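Side-chain contacts in Lmo1340 protein (Listeria monocytogenes, PDB 4NLM), which is of unknown function but is probably a surface lipoprotein built around a six-bladed beta propeller: residues R49-L54 with L60-K65; E72-Y77 with N354-P359. One frame throughout, in Å; residues are numbered along the deposited sequence.

Interaction 1 (R49-L54 with L60-K65)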
loop_
_atom_site.group_PDB
_atom_site.type_symbol
_atom_site.label_atom_id
_atom_site.label_comp_id
_atom_site.label_asym_id
_atom_site.label_seq_id
_atom_site.Cartn_x
_atom_site.Cartn_y
_atom_site.Cartn_z
ATOM N N ARG A 49 0.460 13.701 6.843
ATOM C CA ARG A 49 -0.118 13.079 5.672
ATOM C C ARG A 49 -1.537 12.626 5.944
ATOM O O ARG A 49 -1.977 12.561 7.088
ATOM C CB ARG A 49 0.682 11.848 5.246
ATOM C CG ARG A 49 0.635 10.712 6.276
ATOM C CD ARG A 49 1.326 9.441 5.814
ATOM N NE ARG A 49 2.752 9.644 5.644
ATOM C CZ ARG A 49 3.380 9.841 4.484
ATOM N NH1 ARG A 49 4.684 10.014 4.490
ATOM N NH2 ARG A 49 2.731 9.833 3.318
ATOM N N VAL A 50 -2.270 12.341 4.857
ATOM C CA VAL A 50 -3.459 11.493 4.924
ATOM C C VAL A 50 -2.948 10.068 4.729
ATOM O O VAL A 50 -2.279 9.758 3.765
ATOM C CB VAL A 50 -4.482 11.873 3.860
ATOM C CG1 VAL A 50 -5.564 10.820 3.716
ATOM C CG2 VAL A 50 -5.091 13.222 4.224
ATOM N N VAL A 51 -3.282 9.181 5.685
ATOM C CA VAL A 51 -2.750 7.827 5.630
ATOM C C VAL A 51 -3.544 6.962 4.626
ATOM O O VAL A 51 -2.985 6.136 3.927
ATOM C CB VAL A 51 -2.818 7.198 7.029
ATOM C CG1 VAL A 51 -2.416 5.715 7.006
ATOM C CG2 VAL A 51 -1.947 7.982 7.991
ATOM N N GLY A 52 -4.845 7.177 4.569
ATOM C CA GLY A 52 -5.735 6.395 3.709
ATOM C C GLY A 52 -7.177 6.622 4.049
ATOM O O GLY A 52 -7.509 7.478 4.834
ATOM N N TRP A 53 -8.051 5.808 3.438
ATOM C CA TRP A 53 -9.471 5.885 3.669
ATOM C C TRP A 53 -9.866 5.158 4.955
ATOM O O TRP A 53 -9.331 4.103 5.280
ATOM C CB TRP A 53 -10.241 5.194 2.538
ATOM C CG TRP A 53 -10.070 5.882 1.211
ATOM C CD1 TRP A 53 -9.296 5.465 0.180
ATOM C CD2 TRP A 53 -10.752 7.031 0.771
ATOM N NE1 TRP A 53 -9.435 6.305 -0.890
ATOM C CE2 TRP A 53 -10.296 7.306 -0.537
ATOM C CE3 TRP A 53 -11.681 7.887 1.349
ATOM C CZ2 TRP A 53 -10.770 8.382 -1.279
ATOM C CZ3 TRP A 53 -12.109 8.965 0.643
ATOM C CH2 TRP A 53 -11.661 9.204 -0.672
ATOM N N LEU A 54 -10.841 5.735 5.646
ATOM C CA LEU A 54 -11.520 5.043 6.758
ATOM C C LEU A 54 -12.936 4.615 6.425
ATOM O O LEU A 54 -13.463 3.694 7.063
ATOM C CB LEU A 54 -11.527 5.914 8.010
ATOM C CG LEU A 54 -10.157 6.213 8.612
ATOM C CD1 LEU A 54 -10.309 7.135 9.796
ATOM C CD2 LEU A 54 -9.437 4.947 8.993
ATOM N N LEU A 60 -8.083 8.989 7.280
ATOM C CA LEU A 60 -7.219 9.082 8.449
ATOM C C LEU A 60 -6.160 10.182 8.233
ATOM O O LEU A 60 -5.364 10.055 7.349
ATOM C CB LEU A 60 -6.555 7.726 8.721
ATOM C CG LEU A 60 -5.608 7.668 9.913
ATOM C CD1 LEU A 60 -6.314 8.041 11.181
ATOM C CD2 LEU A 60 -4.954 6.307 10.016
ATOM N N LEU A 61 -6.277 11.204 9.054
ATOM C CA LEU A 61 -5.414 12.392 9.004
ATOM C C LEU A 61 -4.396 12.364 10.113
ATOM O O LEU A 61 -4.733 12.208 11.273
ATOM C CB LEU A 61 -6.303 13.627 9.156
ATOM C CG LEU A 61 -5.598 14.956 9.236
ATOM C CD1 LEU A 61 -4.775 15.292 7.992
ATOM C CD2 LEU A 61 -6.570 16.087 9.550
ATOM N N GLN A 62 -3.137 12.573 9.737
ATOM C CA GLN A 62 -2.001 12.631 10.668
ATOM C C GLN A 62 -1.382 14.027 10.632
ATOM O O GLN A 62 -0.976 14.519 9.581
ATOM C CB GLN A 62 -0.976 11.590 10.272
ATOM C CG GLN A 62 0.212 11.492 11.234
ATOM C CD GLN A 62 1.259 10.549 10.732
ATOM O OE1 GLN A 62 0.953 9.596 10.014
ATOM N NE2 GLN A 62 2.499 10.762 11.154
ATOM N N THR A 63 -1.337 14.640 11.809
ATOM C CA THR A 63 -0.736 15.968 11.987
ATOM C C THR A 63 0.162 15.891 13.224
ATOM O O THR A 63 0.107 14.929 13.999
ATOM C CB THR A 63 -1.801 17.038 12.213
ATOM O OG1 THR A 63 -2.600 16.735 13.362
ATOM C CG2 THR A 63 -2.707 17.217 10.997
ATOM N N LYS A 64 1.000 16.909 13.398
ATOM C CA LYS A 64 1.922 16.946 14.539
ATOM C C LYS A 64 2.139 18.369 14.992
ATOM O O LYS A 64 2.384 19.280 14.175
ATOM C CB LYS A 64 3.282 16.324 14.178
ATOM C CG LYS A 64 4.243 16.236 15.357
ATOM C CD LYS A 64 5.540 15.543 14.997
ATOM C CE LYS A 64 6.501 15.555 16.173
ATOM N NZ LYS A 64 7.846 15.042 15.792
ATOM N N LYS A 65 2.058 18.567 16.301
ATOM C CA LYS A 65 2.249 19.873 16.896
ATOM C C LYS A 65 2.790 19.731 18.304
ATOM O O LYS A 65 2.321 18.896 19.082
ATOM C CB LYS A 65 0.933 20.636 16.929
ATOM C CG LYS A 65 1.048 22.003 17.582
ATOM C CD LYS A 65 -0.287 22.714 17.589
ATOM C CE LYS A 65 -0.250 24.015 18.365
ATOM N NZ LYS A 65 -1.601 24.642 18.431
HETATM O O HOH W 1 2.786 8.203 8.643
#

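Interaction 2 (E72-Y77 with N354-P359)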
loop_
_atom_site.group_PDB
_atom_site.type_symbol
_atom_site.label_atom_id
_atom_site.label_comp_id
_atom_site.label_asym_id
_atom_site.label_seq_id
_atom_site.Cartn_x
_atom_site.Cartn_y
_atom_site.Cartn_z
ATOM N N GLU A 72 -6.661 11.627 13.398
ATOM C CA GLU A 72 -8.061 12.006 13.360
ATOM C C GLU A 72 -8.774 11.384 12.165
ATOM O O GLU A 72 -8.156 11.134 11.125
ATOM C CB GLU A 72 -8.185 13.544 13.226
ATOM C CG GLU A 72 -7.667 14.349 14.408
ATOM C CD GLU A 72 -7.581 15.831 14.115
ATOM O OE1 GLU A 72 -6.899 16.175 13.147
ATOM O OE2 GLU A 72 -8.174 16.625 14.867
ATOM N N GLU A 73 -10.087 11.185 12.327
ATOM C CA GLU A 73 -10.931 10.883 11.174
ATOM C C GLU A 73 -11.409 12.223 10.630
ATOM O O GLU A 73 -11.939 13.013 11.375
ATOM C CB GLU A 73 -12.091 9.994 11.567
ATOM C CG GLU A 73 -13.017 9.656 10.395
ATOM C CD GLU A 73 -14.002 8.589 10.727
ATOM O OE1 GLU A 73 -14.244 8.416 11.928
ATOM O OE2 GLU A 73 -14.552 7.961 9.791
ATOM N N LEU A 74 -11.226 12.442 9.333
ATOM C CA LEU A 74 -11.612 13.677 8.655
ATOM C C LEU A 74 -12.660 13.363 7.605
ATOM O O LEU A 74 -12.413 12.557 6.731
ATOM C CB LEU A 74 -10.402 14.301 7.983
ATOM C CG LEU A 74 -10.725 15.476 7.042
ATOM C CD1 LEU A 74 -11.273 16.676 7.793
ATOM C CD2 LEU A 74 -9.498 15.855 6.249
ATOM N N ASN A 75 -13.823 13.995 7.720
ATOM C CA ASN A 75 -14.877 13.806 6.722
ATOM C C ASN A 75 -14.523 14.639 5.487
ATOM O O ASN A 75 -14.186 15.807 5.628
ATOM C CB ASN A 75 -16.224 14.247 7.309
ATOM C CG ASN A 75 -17.384 13.982 6.382
ATOM O OD1 ASN A 75 -17.553 14.639 5.352
ATOM N ND2 ASN A 75 -18.186 13.003 6.730
ATOM N N ILE A 76 -14.591 14.035 4.306
ATOM C CA ILE A 76 -14.156 14.698 3.073
ATOM C C ILE A 76 -15.139 15.702 2.503
ATOM O O ILE A 76 -14.772 16.459 1.600
ATOM C CB ILE A 76 -13.798 13.679 1.980
ATOM C CG1 ILE A 76 -15.059 13.012 1.408
ATOM C CG2 ILE A 76 -12.807 12.634 2.481
ATOM C CD1 ILE A 76 -14.780 11.973 0.335
ATOM N N TYR A 77 -16.362 15.703 3.030
ATOM C CA TYR A 77 -17.407 16.598 2.533
ATOM C C TYR A 77 -17.750 17.752 3.460
ATOM O O TYR A 77 -18.084 18.835 2.986
ATOM C CB TYR A 77 -18.706 15.819 2.246
ATOM C CG TYR A 77 -18.570 14.752 1.188
ATOM C CD1 TYR A 77 -18.183 15.084 -0.107
ATOM C CD2 TYR A 77 -18.826 13.417 1.467
ATOM C CE1 TYR A 77 -18.056 14.119 -1.086
ATOM C CE2 TYR A 77 -18.709 12.445 0.486
ATOM C CZ TYR A 77 -18.316 12.802 -0.781
ATOM O OH TYR A 77 -18.192 11.842 -1.760
ATOM N N ASN A 354 -8.785 19.297 -3.900
ATOM C CA ASN A 354 -7.806 19.428 -2.843
ATOM C C ASN A 354 -8.510 19.077 -1.546
ATOM O O ASN A 354 -9.495 19.689 -1.165
ATOM C CB ASN A 354 -7.309 20.863 -2.779
ATOM C CG ASN A 354 -6.490 21.257 -3.991
ATOM O OD1 ASN A 354 -5.753 20.457 -4.546
ATOM N ND2 ASN A 354 -6.601 22.515 -4.390
ATOM N N LEU A 355 -8.040 18.029 -0.895
ATOM C CA LEU A 355 -8.595 17.602 0.389
ATOM C C LEU A 355 -7.897 18.355 1.540
ATOM O O LEU A 355 -8.546 18.789 2.487
ATOM C CB LEU A 355 -8.456 16.093 0.530
ATOM C CG LEU A 355 -8.896 15.508 1.856
ATOM C CD1 LEU A 355 -10.362 15.814 2.130
ATOM C CD2 LEU A 355 -8.653 14.012 1.813
ATOM N N ILE A 356 -6.574 18.448 1.455
ATOM C CA ILE A 356 -5.784 19.189 2.428
ATOM C C ILE A 356 -5.113 20.330 1.684
ATOM O O ILE A 356 -4.350 20.098 0.743
ATOM C CB ILE A 356 -4.681 18.335 3.114
ATOM C CG1 ILE A 356 -5.242 17.009 3.656
ATOM C CG2 ILE A 356 -3.989 19.153 4.203
ATOM C CD1 ILE A 356 -6.286 17.146 4.721
ATOM N N ASN A 357 -5.422 21.557 2.091
ATOM C CA ASN A 357 -4.894 22.747 1.450
ATOM C C ASN A 357 -3.749 23.312 2.230
ATOM O O ASN A 357 -3.824 23.448 3.446
ATOM C CB ASN A 357 -5.983 23.819 1.367
ATOM C CG ASN A 357 -7.063 23.477 0.351
ATOM O OD1 ASN A 357 -6.757 23.148 -0.786
ATOM N ND2 ASN A 357 -8.320 23.591 0.747
ATOM N N THR A 358 -2.686 23.650 1.517
ATOM C CA THR A 358 -1.557 24.305 2.129
ATOM C C THR A 358 -1.910 25.798 2.106
ATOM O O THR A 358 -2.428 26.273 1.103
ATOM C CB THR A 358 -0.276 24.122 1.291
ATOM O OG1 THR A 358 -0.403 24.840 0.057
ATOM C CG2 THR A 358 -0.012 22.662 0.990
ATOM N N PRO A 359 -1.725 26.517 3.228
ATOM C CA PRO A 359 -1.925 27.986 3.087
ATOM C C PRO A 359 -1.078 28.564 1.950
ATOM O O PRO A 359 0.032 28.126 1.746
ATOM C CB PRO A 359 -1.418 28.549 4.422
ATOM C CG PRO A 359 -1.419 27.392 5.369
ATOM C CD PRO A 359 -1.158 26.165 4.538
#

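Interaction 1 (R49-L54 with L60-K65)
The carbonyl oxygen of Leu60 takes a hydrogen bond from Val51 N and a weaker CA-H...O contact from Val50. The Val51 N to Leu60 O bond is 2.8 Å long, with an N-H...O angle of 162°, and Val50 CA lies 3.4 Å from the same Leu60 O. Leu60 N in turn donates to Gly52 O at 2.9 Å, so one residue of 60-65 faces both Val51 and Gly52. The two residues set against Leu60, with a non-extended Val51 backbone, are consistent with a beta bulge in strand 47-55. Further along, Arg49 and Gln62 bond through both their backbone N-H groups. The strands form the first hairpin of an antiparallel four-stranded blade of the beta propeller. On the face that carries Arg49 and Gln62, Leu60 runs alongside Val51, its CD2 lying 3.8 Å from Val51 CB, and both side chains also touch Ile96 of the next blade. Leu54 crosses from the far end of its segment and sets CG 3.9 Å from Leu60 CB. The Gln62 chain is fully extended (CG opposite the backbone N, chi1 -176°), which carries its amide out beside the arginine. There a water donates to Gln62 OE1 at 2.7 Å and accepts a weak bond from Arg49 NE, bridging two flat groups inclined by 61°. On the other face Val50 CG2 and Leu61 CD1 approach only to 4.3 Å, and Val50 packs onto Leu336 of the neighbouring sheet.

Interaction 2 (E72-Y77 with N354-P359)
Leu355 reaches Ile76 and Leu74 with a single methyl group, in a purely apolar contact between neighbouring blades of the beta propeller: strand 68-75 belongs to one four-stranded sheet, and strand 352-357 to the sheet that also takes in the short N-terminal strand 40-41. No hydrogen bond joins the two segments, whose closest CA atoms, those of Ile76 and Leu355, are 6.8 Å apart. Along the Leu355 side chain, CB is still remote from residues 72-77. CG is placed opposite the backbone N (chi1 176°), which brings the end of the side chain nearer to residues 72-77, and CG makes no close approach of its own. At the tip the two methyls diverge. CD1 goes across to Ile76, 4.0 Å from its CG2 and about as near to its CB, and it also lies 4.2 Å from Leu74 CD2. CD2 stays farther from Ile76, and the side chain as a whole also touches Val59 and Leu336. Leu74 CD2 has a second neighbour in Ile356 CD1, at 3.8 Å, the shortest approach between the segments. Bends at both torsions of Ile356 (chi1 -50°, chi2 -62°) bring that terminal methyl over, and the two side chains cross at a slant. All four residues are buried. At the end of the strand, Asn75 begins an Asx turn: its OD1 accepts from Tyr77 N at 2.8 Å and also from Asn78 N. Within this turn the tyrosine ring folds back against its neighbour, and Ile76 CG1 sits 3.7 Å above the plane, over the ring centre.

Interaction 1 comes first along the chain and interaction 2 second, with their centres about 9 Å apart on the same side of the chain's centre. Interaction 1 is internal to one blade, pairing strands 47-55 and 58-65. Interaction 2 connects that blade, through its next strand 68-75, with the sheet containing strand 352-357, near the end of the chain. The two contacts meet directly: Leu61 N probably bonds to Glu72 O at 2.8 Å, and Val50 CG2 packs 3.8 Å from Ile356 CG1. The hairpin thus packs against the sheet of strand 352-357, which also holds the early strand 40-41; this is consistent with early and late parts of the chain meeting to close the propeller ring.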